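Local coordinates for protein glycerol dehydratase (Clostridium butyricum, PDB 1R9D) that catalyses, as a B12-independent glycyl radical enzyme, the dehydration of glycerol, probably to 3-hydroxypropionaldehyde, at residues P87-K92 / K129-L134; H164-Y169 / Q437-T442; S259-C264 / Q308-C313; E458-S463 / K489-Q494; P637-S642 / D667-S672. All coordinates share one frame; numbering follows the deposited sequence.

Contact 1: residues P87-K92 / K129-L134; sequences PEFSNK and KTTSEL
A capping box formed by T130 and E133 starts helix 131-138, and the loop 87-92 closes over this helix start through T130, T131 and S132. E133 N bonds to T130 OG1 while E133 OE2 takes both T130 N and T130 OG1, the hydroxyl on its anti lone pair at 2.6 Å. With OG1 committed to the cap, T130 CG2 reaches the loop, 3.1 Å from P87 O and 3.5 Å from N91 ND2. That amide is itself held by P87 O, in the carbonyl plane and on a lone pair.

The first-turn N-H groups, which have no preceding helical turn to bond to, donate to the loop: T131 N to E88 O (3.1 Å) and S132 N to F89 O (3.1 Å). F89 O is gripped twice, because S132 OG, turned between its backbone N and carbonyl carbon (chi1 67°), also donates to it at 2.9 Å. T131 OG1 sits at the edge of the F89 ring, in its plane, 3.5 Å from CD2, and the two side chains run side by side. Nearer solvent, the side chains of K92 and E133 cross at about a right angle, with K92 NZ bonded to N127 and 4.4 Å from E133 OE1. Carbonyls of a neighbouring loop thus accept the first-turn amides, an arrangement typical of a capped helix N-terminus.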
# COMPACT_ATOMS: atom_id res chain seq x y z
N PRO A 87 -19.91 -5.90 2.76
CA PRO A 87 -19.61 -5.52 1.38
C PRO A 87 -18.15 -5.21 1.06
O PRO A 87 -17.78 -5.19 -0.11
CB PRO A 87 -20.51 -4.32 1.15
CG PRO A 87 -20.51 -3.67 2.49
CD PRO A 87 -20.70 -4.85 3.43
N GLU A 88 -17.34 -4.98 2.09
CA GLU A 88 -15.93 -4.66 1.89
C GLU A 88 -15.12 -5.83 1.33
O GLU A 88 -14.05 -5.63 0.76
CB GLU A 88 -15.28 -4.19 3.20
CG GLU A 88 -15.27 -5.22 4.32
CD GLU A 88 -16.37 -5.00 5.35
OE1 GLU A 88 -16.04 -4.82 6.54
OE2 GLU A 88 -17.56 -5.02 4.98
N PHE A 89 -15.64 -7.05 1.50
CA PHE A 89 -14.94 -8.24 1.01
C PHE A 89 -15.46 -8.65 -0.36
O PHE A 89 -14.68 -8.90 -1.28
CB PHE A 89 -15.07 -9.37 2.03
CG PHE A 89 -14.57 -9.01 3.40
CD1 PHE A 89 -15.42 -9.03 4.50
CD2 PHE A 89 -13.24 -8.61 3.58
CE1 PHE A 89 -14.96 -8.66 5.77
CE2 PHE A 89 -12.77 -8.24 4.84
CZ PHE A 89 -13.63 -8.27 5.94
N SER A 90 -16.79 -8.73 -0.49
CA SER A 90 -17.44 -9.06 -1.76
C SER A 90 -18.92 -8.76 -1.57
O SER A 90 -19.39 -8.69 -0.44
CB SER A 90 -17.27 -10.55 -2.12
OG SER A 90 -18.06 -11.37 -1.29
N ASN A 91 -19.65 -8.57 -2.65
CA ASN A 91 -21.07 -8.27 -2.52
C ASN A 91 -21.87 -8.54 -3.79
O ASN A 91 -23.10 -8.63 -3.74
CB ASN A 91 -21.26 -6.81 -2.10
CG ASN A 91 -20.65 -5.85 -3.09
OD1 ASN A 91 -21.19 -5.64 -4.18
ND2 ASN A 91 -19.52 -5.26 -2.72
N LYS A 92 -21.18 -8.66 -4.92
CA LYS A 92 -21.87 -8.92 -6.17
C LYS A 92 -22.62 -10.26 -6.14
O LYS A 92 -23.63 -10.42 -6.83
CB LYS A 92 -20.87 -8.90 -7.34
CG LYS A 92 -20.33 -7.50 -7.64
CD LYS A 92 -19.39 -7.50 -8.83
CE LYS A 92 -18.72 -6.13 -9.02
NZ LYS A 92 -19.72 -5.03 -9.21
N LYS A 129 -14.05 -1.90 -5.32
CA LYS A 129 -13.33 -1.50 -4.11
C LYS A 129 -13.20 -2.55 -3.01
O LYS A 129 -12.76 -2.24 -1.90
CB LYS A 129 -14.00 -0.25 -3.53
CG LYS A 129 -14.15 0.86 -4.55
CD LYS A 129 -14.94 2.03 -4.00
CE LYS A 129 -15.19 3.08 -5.08
NZ LYS A 129 -16.14 4.13 -4.60
N THR A 130 -13.57 -3.79 -3.32
CA THR A 130 -13.51 -4.86 -2.34
C THR A 130 -12.16 -5.57 -2.34
O THR A 130 -11.34 -5.38 -3.24
CB THR A 130 -14.59 -5.93 -2.61
OG1 THR A 130 -14.34 -6.54 -3.88
CG2 THR A 130 -15.98 -5.29 -2.62
N THR A 131 -11.94 -6.39 -1.32
CA THR A 131 -10.71 -7.17 -1.24
C THR A 131 -10.72 -8.24 -2.33
O THR A 131 -9.69 -8.51 -2.95
CB THR A 131 -10.55 -7.85 0.15
OG1 THR A 131 -11.72 -8.63 0.44
CG2 THR A 131 -10.36 -6.80 1.25
N SER A 132 -11.89 -8.83 -2.58
CA SER A 132 -12.02 -9.87 -3.61
C SER A 132 -11.60 -9.37 -5.00
O SER A 132 -10.90 -10.07 -5.74
CB SER A 132 -13.46 -10.40 -3.69
OG SER A 132 -14.38 -9.41 -4.15
N GLU A 133 -12.01 -8.16 -5.35
CA GLU A 133 -11.66 -7.63 -6.67
C GLU A 133 -10.17 -7.35 -6.81
O GLU A 133 -9.58 -7.60 -7.86
CB GLU A 133 -12.52 -6.39 -6.95
CG GLU A 133 -14.01 -6.77 -7.00
CD GLU A 133 -14.96 -5.59 -6.94
OE1 GLU A 133 -15.51 -5.22 -8.00
OE2 GLU A 133 -15.16 -5.04 -5.84
N LEU A 134 -9.54 -6.87 -5.74
CA LEU A 134 -8.10 -6.60 -5.79
C LEU A 134 -7.33 -7.93 -5.84
O LEU A 134 -6.34 -8.05 -6.55
CB LEU A 134 -7.66 -5.80 -4.56
CG LEU A 134 -6.17 -5.50 -4.44
CD1 LEU A 134 -5.70 -4.69 -5.64
CD2 LEU A 134 -5.91 -4.75 -3.15
O HOH W 1 -12.40 -3.27 0.92
O HOH W 2 -17.92 -5.22 -5.50

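Contact 2: residues H164-Y169 / Q437-T442; sequences HVSVDY and QKPGKT
S166, G440 and Q437 carry this junction, in which a type II beta turn from K438 to K441 packs against the loop leading into helix 169-190. S166 is held through both of its peptide groups. Its N donates to Q437 OE1 at 3.0 Å, approaching from above the carbonyl plane (37° out of it), while its O accepts from G440 N at 2.8 Å, nearly along the C=O axis. The S166 hydroxyl, anti to the backbone N (chi1 -179°), lies 3.6 Å from P439 CB and is bonded to S284 O. G440, at positive phi in the turn, brings its CA within 3.8 Å of D168 N.

The extended Q437 side chain crosses V165 obliquely, and its NE2 also bonds to H446. H164 hydrogen-bonds through NE2 to a bound glycerol and through ND1 to V162 O. A water by the H164 carbonyl accepts a hydrogen bond from Q437 NE2 at 3.0 Å and lies 2.7 Å from H164 O and 2.9 Å from T442 O, with more acceptors in reach than it has protons.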
# COMPACT_ATOMS: atom_id res chain seq x y z
N HIS A 164 -10.58 -17.06 11.84
CA HIS A 164 -9.74 -18.21 12.22
C HIS A 164 -8.66 -17.80 13.20
O HIS A 164 -7.46 -17.89 12.93
CB HIS A 164 -9.11 -18.84 10.98
CG HIS A 164 -10.12 -19.51 10.10
ND1 HIS A 164 -11.09 -18.82 9.41
CD2 HIS A 164 -10.36 -20.83 9.88
CE1 HIS A 164 -11.89 -19.67 8.81
NE2 HIS A 164 -11.48 -20.90 9.07
N VAL A 165 -9.11 -17.37 14.38
CA VAL A 165 -8.19 -16.89 15.39
C VAL A 165 -8.81 -16.92 16.78
O VAL A 165 -10.03 -16.84 16.93
CB VAL A 165 -7.80 -15.42 15.03
CG1 VAL A 165 -9.06 -14.56 14.98
CG2 VAL A 165 -6.82 -14.85 16.05
N SER A 166 -7.95 -17.09 17.78
CA SER A 166 -8.38 -17.05 19.17
C SER A 166 -7.54 -15.91 19.75
O SER A 166 -6.33 -16.06 19.92
CB SER A 166 -8.07 -18.35 19.90
OG SER A 166 -8.52 -18.28 21.24
N VAL A 167 -8.17 -14.77 20.01
CA VAL A 167 -7.46 -13.62 20.54
C VAL A 167 -7.08 -13.81 22.00
O VAL A 167 -7.44 -14.80 22.63
CB VAL A 167 -8.29 -12.32 20.40
CG1 VAL A 167 -8.67 -12.11 18.95
CG2 VAL A 167 -9.53 -12.39 21.28
N ASP A 168 -6.33 -12.85 22.54
CA ASP A 168 -5.89 -12.90 23.92
C ASP A 168 -7.02 -12.46 24.84
O ASP A 168 -6.94 -11.40 25.47
CB ASP A 168 -4.68 -11.99 24.11
CG ASP A 168 -3.86 -12.34 25.34
OD1 ASP A 168 -4.40 -12.98 26.27
OD2 ASP A 168 -2.67 -11.95 25.39
N TYR A 169 -8.09 -13.26 24.92
CA TYR A 169 -9.23 -12.93 25.77
C TYR A 169 -8.79 -12.67 27.21
O TYR A 169 -9.27 -11.74 27.85
CB TYR A 169 -10.27 -14.06 25.78
CG TYR A 169 -10.98 -14.32 24.47
CD1 TYR A 169 -10.52 -15.28 23.57
CD2 TYR A 169 -12.14 -13.61 24.13
CE1 TYR A 169 -11.20 -15.54 22.37
CE2 TYR A 169 -12.83 -13.86 22.94
CZ TYR A 169 -12.35 -14.83 22.07
OH TYR A 169 -13.03 -15.10 20.90
N GLN A 437 -3.41 -23.90 17.43
CA GLN A 437 -2.62 -22.67 17.46
C GLN A 437 -2.42 -22.18 18.89
O GLN A 437 -3.14 -22.59 19.80
CB GLN A 437 -3.29 -21.54 16.65
CG GLN A 437 -4.26 -20.66 17.49
CD GLN A 437 -4.74 -19.38 16.78
OE1 GLN A 437 -5.25 -18.46 17.43
NE2 GLN A 437 -4.60 -19.33 15.46
N LYS A 438 -1.43 -21.32 19.08
CA LYS A 438 -1.17 -20.71 20.38
C LYS A 438 -2.07 -19.47 20.35
O LYS A 438 -1.83 -18.55 19.57
CB LYS A 438 0.30 -20.30 20.51
CG LYS A 438 0.57 -19.25 21.58
CD LYS A 438 0.15 -19.71 22.98
CE LYS A 438 0.49 -18.64 24.00
NZ LYS A 438 0.21 -19.05 25.40
N PRO A 439 -3.11 -19.44 21.19
CA PRO A 439 -4.00 -18.28 21.19
C PRO A 439 -3.29 -16.99 21.57
O PRO A 439 -2.35 -17.00 22.37
CB PRO A 439 -5.07 -18.66 22.21
CG PRO A 439 -5.08 -20.17 22.17
CD PRO A 439 -3.60 -20.47 22.12
N GLY A 440 -3.75 -15.88 21.00
CA GLY A 440 -3.19 -14.58 21.30
C GLY A 440 -1.82 -14.26 20.73
O GLY A 440 -1.24 -13.23 21.07
N LYS A 441 -1.31 -15.12 19.86
CA LYS A 441 0.01 -14.89 19.26
C LYS A 441 0.10 -15.33 17.81
O LYS A 441 1.18 -15.26 17.21
CB LYS A 441 1.07 -15.66 20.05
CG LYS A 441 1.22 -15.29 21.51
CD LYS A 441 2.45 -15.97 22.09
CE LYS A 441 2.72 -15.53 23.52
NZ LYS A 441 3.95 -16.17 24.08
N THR A 442 -1.03 -15.74 17.23
CA THR A 442 -1.02 -16.28 15.86
C THR A 442 -1.99 -15.71 14.83
O THR A 442 -3.12 -15.32 15.15
CB THR A 442 -1.32 -17.80 15.93
OG1 THR A 442 -0.56 -18.40 16.98
CG2 THR A 442 -1.00 -18.48 14.61
O HOH W 3 -5.01 -16.98 13.69
O HOH W 4 -0.73 -13.20 24.04

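Contact 3: residues S259-C264 / Q308-C313; sequences SFYEAC and QELIDC
With CG swung away from its backbone N (chi1 -160°), Y261 offers a ring face to L310, whose CG lies opposite its own carbonyl carbon (chi1 -73°) and whose two methyls reach over to the other helix. The setting is a helix pair, 260-277 beside 304-317; the axes of the segments 260-264 and 308-313 approach to 10.5 Å and run nearly parallel. L310 buries more area here than any other residue of the two segments. Its CD2 makes a CH-pi contact with Y261, 4.0 Å from the ring centroid and 16° off the normal, and CD1 lies 3.9 Å from Y261 CG. The two side chains cross at about a right angle, while the Y261 hydroxyl bonds to L71 O.

F260 slides past L310 in the opposite direction, CD2 to CD1 at 4.1 Å. C264 SG covers part of one face of the F260 ring and rests 4.1 Å from L310 CB. The contacts between the segments are apolar, and no hydrogen bond joins them. I311 meets the same phenylalanine at its edge, CG1 lying in the plane of the F260 ring, 4.0 Å from CZ.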
# COMPACT_ATOMS: atom_id res chain seq x y z
N SER A 259 -15.46 -9.74 39.07
CA SER A 259 -16.30 -10.88 39.44
C SER A 259 -16.53 -11.78 38.23
O SER A 259 -16.17 -11.43 37.10
CB SER A 259 -17.65 -10.37 39.94
OG SER A 259 -18.38 -9.79 38.88
N PHE A 260 -17.15 -12.94 38.46
CA PHE A 260 -17.42 -13.88 37.38
C PHE A 260 -18.43 -13.33 36.38
O PHE A 260 -18.26 -13.48 35.17
CB PHE A 260 -17.91 -15.22 37.94
CG PHE A 260 -17.95 -16.33 36.92
CD1 PHE A 260 -16.76 -16.83 36.39
CD2 PHE A 260 -19.15 -16.86 36.49
CE1 PHE A 260 -16.78 -17.85 35.44
CE2 PHE A 260 -19.19 -17.88 35.53
CZ PHE A 260 -18.00 -18.38 35.01
N TYR A 261 -19.49 -12.69 36.87
CA TYR A 261 -20.51 -12.13 35.99
C TYR A 261 -19.85 -11.10 35.07
O TYR A 261 -20.11 -11.07 33.87
CB TYR A 261 -21.62 -11.47 36.82
CG TYR A 261 -22.96 -11.27 36.12
CD1 TYR A 261 -23.05 -11.19 34.73
CD2 TYR A 261 -24.12 -11.09 36.86
CE1 TYR A 261 -24.27 -10.94 34.10
CE2 TYR A 261 -25.34 -10.84 36.25
CZ TYR A 261 -25.41 -10.76 34.87
OH TYR A 261 -26.62 -10.48 34.27
N GLU A 262 -18.99 -10.26 35.64
CA GLU A 262 -18.29 -9.24 34.87
C GLU A 262 -17.39 -9.88 33.81
O GLU A 262 -17.32 -9.39 32.68
CB GLU A 262 -17.44 -8.36 35.79
CG GLU A 262 -18.27 -7.41 36.66
CD GLU A 262 -17.44 -6.69 37.71
OE1 GLU A 262 -18.01 -5.87 38.46
OE2 GLU A 262 -16.21 -6.95 37.79
N ALA A 263 -16.72 -10.97 34.17
CA ALA A 263 -15.85 -11.67 33.22
C ALA A 263 -16.67 -12.25 32.07
O ALA A 263 -16.28 -12.15 30.91
CB ALA A 263 -15.07 -12.77 33.94
N CYS A 264 -17.82 -12.85 32.39
CA CYS A 264 -18.68 -13.43 31.37
C CYS A 264 -19.22 -12.38 30.40
O CYS A 264 -19.27 -12.61 29.18
CB CYS A 264 -19.87 -14.17 32.01
SG CYS A 264 -19.45 -15.74 32.81
N GLN A 308 -23.14 -21.49 36.63
CA GLN A 308 -23.51 -22.39 35.55
C GLN A 308 -24.56 -21.76 34.64
O GLN A 308 -24.51 -21.94 33.43
CB GLN A 308 -24.04 -23.72 36.11
CG GLN A 308 -24.39 -24.74 35.03
CD GLN A 308 -23.16 -25.24 34.27
OE1 GLN A 308 -22.22 -25.78 34.86
NE2 GLN A 308 -23.17 -25.07 32.95
N GLU A 309 -25.51 -21.03 35.21
CA GLU A 309 -26.54 -20.39 34.39
C GLU A 309 -25.91 -19.33 33.47
O GLU A 309 -26.34 -19.16 32.33
CB GLU A 309 -27.63 -19.76 35.27
CG GLU A 309 -28.77 -19.10 34.49
CD GLU A 309 -29.93 -18.65 35.39
OE1 GLU A 309 -29.67 -18.20 36.52
OE2 GLU A 309 -31.10 -18.74 34.95
N LEU A 310 -24.90 -18.63 33.97
CA LEU A 310 -24.22 -17.60 33.17
C LEU A 310 -23.47 -18.24 32.01
O LEU A 310 -23.46 -17.71 30.89
CB LEU A 310 -23.25 -16.81 34.04
CG LEU A 310 -23.91 -15.84 35.04
CD1 LEU A 310 -22.85 -15.21 35.92
CD2 LEU A 310 -24.67 -14.77 34.27
N ILE A 311 -22.84 -19.38 32.27
CA ILE A 311 -22.12 -20.09 31.22
C ILE A 311 -23.15 -20.56 30.18
O ILE A 311 -22.92 -20.47 28.98
CB ILE A 311 -21.33 -21.29 31.81
CG1 ILE A 311 -20.19 -20.75 32.68
CG2 ILE A 311 -20.76 -22.16 30.69
CD1 ILE A 311 -19.31 -21.83 33.30
N ASP A 312 -24.30 -21.04 30.65
CA ASP A 312 -25.35 -21.48 29.74
C ASP A 312 -25.79 -20.33 28.84
O ASP A 312 -26.06 -20.52 27.66
CB ASP A 312 -26.56 -22.03 30.50
CG ASP A 312 -26.26 -23.30 31.27
OD1 ASP A 312 -25.25 -23.98 30.95
OD2 ASP A 312 -27.04 -23.64 32.19
N CYS A 313 -25.87 -19.12 29.41
CA CYS A 313 -26.28 -17.96 28.63
C CYS A 313 -25.25 -17.66 27.54
O CYS A 313 -25.61 -17.28 26.43
CB CYS A 313 -26.46 -16.74 29.53
SG CYS A 313 -27.97 -16.79 30.52

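Contact 4: residues E458-S463 / K489-Q494; sequences ELTINS and KAYKAQ
T460, in the last turn of helix 453-461, meets A490 and Y491 on helix 484-516 in the tight part of this contact. Its hydroxyl lies 3.3 Å from Y491 CA, and its methyl is 3.7 Å from A490 CB. The branches divide the work: CG2, anti to the backbone N (chi1 -59° for OG1), points at A490 and the backbone of Y491, while OG1 bonds back to I456 O and also sits at the edge of the Y491 ring, in its plane, 3.9 Å from CD1. The tyrosine hydroxyl bonds to G616 O.

Packing is looser toward Q494, where the closest approach is Q494 OE1 to L459 CB at 3.8 Å. The Q494 and L459 side chains cross at about a right angle, the bend at chi2 of Q494 (-63°) bringing OE1 to L459 CB; NE2 bonds to P473 O and T475 OG1, whereas OE1 is buried with no polar partner in the model. S463 comes no closer than 4.1 Å, from its C to Q494 NE2. On the far side of helix 484-516 from T460, K489 and K492 are exposed to solvent.

No hydrogen bond crosses between the segments. S463, at positive phi, is the C' residue of a Schellman motif, with G464 N bonded to L459 O and S463 N to T460 O. This motif forms the C-terminal end of helix 453-461, whose last turn packs on helix 484-516.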
# COMPACT_ATOMS: atom_id res chain seq x y z
N GLU A 458 -7.91 -38.44 -11.09
CA GLU A 458 -8.62 -38.41 -12.36
C GLU A 458 -7.75 -37.77 -13.45
O GLU A 458 -7.69 -38.26 -14.58
CB GLU A 458 -9.94 -37.64 -12.21
CG GLU A 458 -10.79 -37.57 -13.47
CD GLU A 458 -12.14 -36.90 -13.24
OE1 GLU A 458 -12.96 -36.88 -14.19
OE2 GLU A 458 -12.39 -36.39 -12.12
N LEU A 459 -7.08 -36.68 -13.10
CA LEU A 459 -6.22 -35.99 -14.06
C LEU A 459 -4.94 -36.77 -14.36
O LEU A 459 -4.33 -36.56 -15.41
CB LEU A 459 -5.87 -34.59 -13.54
CG LEU A 459 -7.03 -33.60 -13.56
CD1 LEU A 459 -6.61 -32.31 -12.88
CD2 LEU A 459 -7.47 -33.33 -15.00
N THR A 460 -4.53 -37.65 -13.45
CA THR A 460 -3.34 -38.46 -13.69
C THR A 460 -3.70 -39.49 -14.76
O THR A 460 -2.97 -39.70 -15.72
CB THR A 460 -2.89 -39.20 -12.41
OG1 THR A 460 -2.61 -38.24 -11.38
CG2 THR A 460 -1.63 -40.00 -12.69
N ILE A 461 -4.86 -40.12 -14.58
CA ILE A 461 -5.33 -41.11 -15.53
C ILE A 461 -5.60 -40.49 -16.90
O ILE A 461 -5.40 -41.13 -17.93
CB ILE A 461 -6.61 -41.81 -15.00
CG1 ILE A 461 -6.23 -42.73 -13.84
CG2 ILE A 461 -7.29 -42.59 -16.12
CD1 ILE A 461 -7.39 -43.46 -13.21
N ASN A 462 -6.05 -39.23 -16.91
CA ASN A 462 -6.34 -38.55 -18.17
C ASN A 462 -5.25 -37.58 -18.64
O ASN A 462 -5.49 -36.73 -19.50
CB ASN A 462 -7.68 -37.81 -18.07
CG ASN A 462 -8.86 -38.77 -17.93
OD1 ASN A 462 -8.90 -39.82 -18.57
ND2 ASN A 462 -9.84 -38.39 -17.11
N SER A 463 -4.04 -37.72 -18.10
CA SER A 463 -2.91 -36.87 -18.48
C SER A 463 -3.18 -35.37 -18.50
O SER A 463 -2.80 -34.68 -19.45
CB SER A 463 -2.38 -37.29 -19.86
OG SER A 463 -1.84 -38.60 -19.82
N LYS A 489 4.62 -40.92 -10.34
CA LYS A 489 5.38 -39.77 -10.80
C LYS A 489 4.47 -38.77 -11.48
O LYS A 489 4.62 -37.55 -11.32
CB LYS A 489 6.49 -40.19 -11.76
CG LYS A 489 7.59 -40.98 -11.09
CD LYS A 489 8.75 -41.26 -12.02
CE LYS A 489 9.86 -42.02 -11.30
NZ LYS A 489 10.99 -42.36 -12.21
N ALA A 490 3.51 -39.28 -12.25
CA ALA A 490 2.55 -38.43 -12.95
C ALA A 490 1.62 -37.79 -11.92
O ALA A 490 1.25 -36.62 -12.05
CB ALA A 490 1.75 -39.25 -13.95
N TYR A 491 1.23 -38.57 -10.92
CA TYR A 491 0.36 -38.12 -9.84
C TYR A 491 1.03 -36.93 -9.15
O TYR A 491 0.40 -35.90 -8.90
CB TYR A 491 0.15 -39.26 -8.85
CG TYR A 491 -0.56 -38.92 -7.56
CD1 TYR A 491 -1.92 -38.61 -7.54
CD2 TYR A 491 0.12 -38.95 -6.34
CE1 TYR A 491 -2.58 -38.34 -6.33
CE2 TYR A 491 -0.53 -38.69 -5.14
CZ TYR A 491 -1.88 -38.39 -5.14
OH TYR A 491 -2.52 -38.14 -3.94
N LYS A 492 2.31 -37.08 -8.84
CA LYS A 492 3.07 -36.01 -8.19
C LYS A 492 3.17 -34.76 -9.06
O LYS A 492 3.12 -33.64 -8.55
CB LYS A 492 4.47 -36.51 -7.82
CG LYS A 492 5.36 -35.47 -7.14
CD LYS A 492 6.58 -36.14 -6.52
CE LYS A 492 7.59 -35.14 -5.97
NZ LYS A 492 8.37 -34.47 -7.05
N ALA A 493 3.29 -34.95 -10.37
CA ALA A 493 3.39 -33.83 -11.30
C ALA A 493 2.09 -33.04 -11.37
O ALA A 493 2.11 -31.80 -11.47
CB ALA A 493 3.77 -34.33 -12.69
N GLN A 494 0.96 -33.73 -11.34
CA GLN A 494 -0.33 -33.05 -11.37
C GLN A 494 -0.52 -32.31 -10.04
O GLN A 494 -0.96 -31.16 -10.02
CB GLN A 494 -1.48 -34.06 -11.54
CG GLN A 494 -1.57 -34.71 -12.92
CD GLN A 494 -1.84 -33.72 -14.04
OE1 GLN A 494 -2.58 -32.75 -13.88
NE2 GLN A 494 -1.26 -33.99 -15.21

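Contact 5: residues P637-S642 / D667-S672; sequences PGLYPS and DGVSPS
Two loops touch backbone to backbone, Y640 CA lying 4.2 Å from G668 CA, where the chain 667-670 makes a type II' beta turn with G668 at positive phi. The P641 ring leans on this turn, its CD 3.3 Å from G668 N and its CG 3.8 Å from D667 CA. On the other flank L639 and V669 cross at about a right angle; V669 CG1, anti to its carbonyl carbon (chi1 -65°), lies 3.9 Å from both CB and CD1 of L639.

The turn is closed by S670, whose N and OG both donate to D667 O at 3.1 Å, from opposite faces of the carbonyl plane. D667 OD1 and S670 OG bond to N702 outside the turn. Y640 turns away from the contact, bonds to H446 O and has its side chain about 3 Å from a bound glycerol. With no hydrogen bond between the two segments, the direct contact between them is van der Waals in kind, while D667 O, D667 OD1, S670 N and S670 OG find their partners within the turn or at N702.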
# COMPACT_ATOMS: atom_id res chain seq x y z
N PRO A 637 -0.20 -28.00 5.65
CA PRO A 637 -1.40 -28.72 5.21
C PRO A 637 -2.31 -29.27 6.29
O PRO A 637 -1.89 -29.57 7.40
CB PRO A 637 -0.82 -29.83 4.34
CG PRO A 637 0.44 -30.18 5.10
CD PRO A 637 1.01 -28.82 5.44
N GLY A 638 -3.59 -29.38 5.94
CA GLY A 638 -4.57 -29.95 6.84
C GLY A 638 -5.34 -30.97 6.02
O GLY A 638 -5.22 -30.98 4.79
N LEU A 639 -6.11 -31.83 6.68
CA LEU A 639 -6.91 -32.85 6.00
C LEU A 639 -8.30 -32.93 6.65
O LEU A 639 -8.56 -33.83 7.45
CB LEU A 639 -6.21 -34.22 6.07
CG LEU A 639 -4.82 -34.34 5.42
CD1 LEU A 639 -4.17 -35.63 5.86
CD2 LEU A 639 -4.93 -34.27 3.90
N TYR A 640 -9.16 -31.97 6.34
CA TYR A 640 -10.53 -31.93 6.87
C TYR A 640 -11.43 -31.37 5.77
O TYR A 640 -10.96 -30.65 4.89
CB TYR A 640 -10.60 -31.13 8.17
CG TYR A 640 -10.33 -29.64 8.08
CD1 TYR A 640 -11.32 -28.76 7.66
CD2 TYR A 640 -9.10 -29.12 8.48
CE1 TYR A 640 -11.09 -27.38 7.66
CE2 TYR A 640 -8.86 -27.75 8.48
CZ TYR A 640 -9.86 -26.88 8.07
OH TYR A 640 -9.62 -25.53 8.08
N PRO A 641 -12.74 -31.66 5.81
CA PRO A 641 -13.55 -31.14 4.72
C PRO A 641 -14.76 -30.25 4.97
O PRO A 641 -15.39 -29.81 4.01
CB PRO A 641 -14.02 -32.42 4.06
CG PRO A 641 -14.46 -33.20 5.30
CD PRO A 641 -13.39 -32.86 6.38
N SER A 642 -15.10 -29.99 6.23
CA SER A 642 -16.31 -29.23 6.52
C SER A 642 -17.40 -30.07 5.83
O SER A 642 -17.50 -31.27 6.11
CB SER A 642 -16.25 -27.83 5.90
OG SER A 642 -17.35 -27.05 6.36
N ASP A 667 -14.97 -38.16 4.06
CA ASP A 667 -14.80 -37.00 4.94
C ASP A 667 -13.52 -37.08 5.78
O ASP A 667 -13.29 -38.07 6.48
CB ASP A 667 -16.02 -36.88 5.86
CG ASP A 667 -16.36 -38.19 6.57
OD1 ASP A 667 -16.19 -38.26 7.80
OD2 ASP A 667 -16.78 -39.15 5.88
N GLY A 668 -12.69 -36.04 5.71
CA GLY A 668 -11.45 -36.02 6.48
C GLY A 668 -10.56 -37.22 6.18
O GLY A 668 -10.34 -37.54 5.02
N VAL A 669 -10.05 -37.87 7.22
CA VAL A 669 -9.21 -39.04 7.03
C VAL A 669 -9.98 -40.31 7.37
O VAL A 669 -9.40 -41.37 7.59
CB VAL A 669 -7.93 -38.96 7.89
CG1 VAL A 669 -7.06 -37.80 7.41
CG2 VAL A 669 -8.29 -38.79 9.37
N SER A 670 -11.31 -40.19 7.43
CA SER A 670 -12.18 -41.33 7.75
C SER A 670 -12.30 -42.28 6.56
O SER A 670 -12.24 -41.85 5.41
CB SER A 670 -13.59 -40.84 8.11
OG SER A 670 -13.57 -39.76 9.02
N PRO A 671 -12.46 -43.59 6.82
CA PRO A 671 -12.59 -44.56 5.73
C PRO A 671 -13.85 -44.24 4.92
O PRO A 671 -14.77 -43.61 5.44
CB PRO A 671 -12.72 -45.89 6.48
CG PRO A 671 -11.90 -45.67 7.71
CD PRO A 671 -12.31 -44.26 8.12
N SER A 672 -13.89 -44.66 3.66
CA SER A 672 -15.06 -44.42 2.81
C SER A 672 -16.24 -45.22 3.34
O SER A 672 -16.06 -46.25 3.98
CB SER A 672 -14.78 -44.85 1.36
OG SER A 672 -13.81 -44.01 0.75

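How the contacts relate
Contacts 2 and 5 lie nearest the chain centre, and each holds a residue beside bound glycerol: H164 in contact 2 and Y640 in contact 5, both with side chains about 3 Å from it. Their nearest atoms are about 5 Å apart, and H446 joins them, bonding through its side chain to Q437 and through its O to Y640. Contact 3 is nested within the chain loop that contact 2 closes, nearest atoms about 8 Å away. Contact 4 comes about 9 Å from contact 5 and shares helix 484-516 with the surroundings of contact 1, whose T130 O bonds to R516. Contacts 3 and 4, centres 55 Å apart, lie on opposite sides of the chain's centre.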